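Local coordinates for protein carboxypeptidase D (Drosophila melanogaster, PDB 3MN8) that removes C-terminal arginine and lysine residues from peptides and proteins as a zinc-dependent metallocarboxypeptidase, this chain holding the active first catalytic domain, at residues V222-Y225 with P226-S230. Residues are numbered along the deposited sequence; the frame is centred on the assembly and turned at random.
With GEM ((2-guanidinoethylmercapto)succinic acid), chain G.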
loop_
_atom_site.group_PDB
_atom_site.type_symbol
_atom_site.label_atom_id
_atom_site.label_comp_id
_atom_site.label_asym_id
_atom_site.label_seq_id
_atom_site.Cartn_x
_atom_site.Cartn_y
_atom_site.Cartn_z
ATOM N N VAL A 222 -7.987 12.422 -4.828
ATOM C CA VAL A 222 -7.336 11.952 -6.053
ATOM C C VAL A 222 -6.442 10.735 -5.807
ATOM O O VAL A 222 -5.918 10.537 -4.707
ATOM C CB VAL A 222 -6.467 13.081 -6.690
ATOM C CG1 VAL A 222 -5.254 13.386 -5.798
ATOM C CG2 VAL A 222 -6.025 12.733 -8.132
ATOM N N ALA A 223 -6.262 9.937 -6.853
ATOM C CA ALA A 223 -5.415 8.763 -6.803
ATOM C C ALA A 223 -4.100 9.048 -7.545
ATOM O O ALA A 223 -4.084 9.200 -8.781
ATOM C CB ALA A 223 -6.148 7.578 -7.415
ATOM N N SER A 224 -3.013 9.124 -6.771
ATOM C CA SER A 224 -1.696 9.534 -7.260
ATOM C C SER A 224 -0.712 8.375 -7.251
ATOM O O SER A 224 -0.695 7.571 -6.322
ATOM C CB SER A 224 -1.143 10.667 -6.386
ATOM O OG SER A 224 0.111 11.150 -6.852
ATOM N N TYR A 225 0.131 8.310 -8.274
ATOM C CA TYR A 225 1.052 7.190 -8.451
ATOM C C TYR A 225 2.405 7.719 -8.871
ATOM O O TYR A 225 2.509 8.872 -9.298
ATOM C CB TYR A 225 0.517 6.244 -9.532
ATOM C CG TYR A 225 0.136 6.943 -10.824
ATOM C CD1 TYR A 225 -1.103 7.555 -10.969
ATOM C CD2 TYR A 225 1.008 6.985 -11.890
ATOM C CE1 TYR A 225 -1.459 8.190 -12.148
ATOM C CE2 TYR A 225 0.663 7.617 -13.074
ATOM C CZ TYR A 225 -0.573 8.217 -13.198
ATOM O OH TYR A 225 -0.922 8.849 -14.374
ATOM N N PRO A 226 3.444 6.878 -8.763
ATOM C CA PRO A 226 4.836 7.194 -9.127
ATOM C C PRO A 226 5.031 7.644 -10.592
ATOM O O PRO A 226 4.209 7.337 -11.471
ATOM C CB PRO A 226 5.572 5.866 -8.883
ATOM C CG PRO A 226 4.731 5.141 -7.881
ATOM C CD PRO A 226 3.308 5.536 -8.171
ATOM N N TYR A 227 6.106 8.382 -10.855
ATOM C CA TYR A 227 7.012 8.868 -9.832
ATOM C C TYR A 227 6.541 10.234 -9.338
ATOM O O TYR A 227 5.753 10.916 -10.013
ATOM C CB TYR A 227 8.423 9.022 -10.405
ATOM C CG TYR A 227 9.148 7.744 -10.743
ATOM C CD1 TYR A 227 9.530 6.848 -9.744
ATOM C CD2 TYR A 227 9.499 7.457 -12.058
ATOM C CE1 TYR A 227 10.219 5.696 -10.048
ATOM C CE2 TYR A 227 10.180 6.305 -12.372
ATOM C CZ TYR A 227 10.536 5.427 -11.361
ATOM O OH TYR A 227 11.212 4.276 -11.667
ATOM N N ASP A 228 7.049 10.632 -8.171
ATOM C CA ASP A 228 6.716 11.913 -7.543
ATOM C C ASP A 228 7.749 12.972 -7.911
ATOM O O ASP A 228 7.563 14.158 -7.643
ATOM C CB ASP A 228 6.653 11.768 -6.014
ATOM C CG ASP A 228 5.316 11.193 -5.521
ATOM O OD1 ASP A 228 4.350 11.155 -6.315
ATOM O OD2 ASP A 228 5.225 10.792 -4.332
ATOM N N ASN A 229 8.848 12.535 -8.516
ATOM C CA ASN A 229 9.910 13.463 -8.904
ATOM C C ASN A 229 10.691 13.000 -10.141
ATOM O O ASN A 229 10.438 11.912 -10.673
ATOM C CB ASN A 229 10.854 13.740 -7.724
ATOM C CG ASN A 229 11.789 12.577 -7.425
ATOM O OD1 ASN A 229 11.717 11.503 -8.046
ATOM N ND2 ASN A 229 12.680 12.787 -6.460
ATOM N N SER A 230 11.632 13.828 -10.593
ATOM C CA SER A 230 12.438 13.483 -11.761
ATOM C C SER A 230 13.822 14.103 -11.692
ATOM O O SER A 230 14.083 14.947 -10.837
ATOM C CB SER A 230 11.727 13.927 -13.040
ATOM O OG SER A 230 11.636 15.332 -13.102
HETATM C C8 GEM G . 1.737 15.280 -1.028
HETATM S S7 GEM G . 1.896 13.543 -1.337
HETATM C C6 GEM G . 0.810 13.360 -2.723
HETATM C C5 GEM G . 1.125 14.305 -3.880
HETATM N N3 GEM G . 2.385 13.876 -4.466
HETATM C C1 GEM G . 3.102 14.522 -5.380
HETATM N N4 GEM G . 4.241 14.006 -5.825
HETATM N N2 GEM G . 2.684 15.692 -5.850
HETATM C C9 GEM G . 2.796 15.654 -0.025
HETATM O O14 GEM G . 3.487 14.737 0.472
HETATM O O15 GEM G . 2.956 16.857 0.270
HETATM C C10 GEM G . 0.330 15.688 -0.560
HETATM C C11 GEM G . -0.105 15.206 0.818
HETATM O O12 GEM G . -1.232 14.660 0.909
HETATM O O13 GEM G . 0.640 15.397 1.814
#
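The ends of the Ser224 and Asp228 side chains come near each other across the bend where strand 222-225 runs out, with Ser224 OG 4.3 Å from Asp228 OD1, near but too far for a bond. The turn is made by the Pro226-Tyr227 peptide, which is cis and brings the chain round so that Asp228 lies beside the end of the strand. Tyr225 O sits 4.2 Å from Asp228 OD1.

The polar work is done toward the inhibitor. Asp228 CG lies beside its own backbone N (chi1 -81°), which sets the carboxylate under the guanidino group of (2-guanidinoethylmercapto)succinic acid: N4 of the inhibitor sits over the carboxylate face, 2.9 Å from Asp228 OD1 and 3.7 Å from Asp228 OD2. This is consistent with the enzyme's taste for C-terminal arginine and lysine. Replacing Asp228 by alanine would remove the carboxylate lying against N4 and is likely to leave the guanidino group without that negative charge beside it.

The Tyr225 ring meets the carbonyl oxygen of Pro226 obliquely.

Backbone bonds from Ser224 to Thr303 and from Tyr225 to Thr277 keep the strand between strands 300-305 and 276-278. Beyond it, Pro226 packs against Phe248 of helix 245-257, and Asp291 of helix 289-296 accepts a bond from Asp228 N.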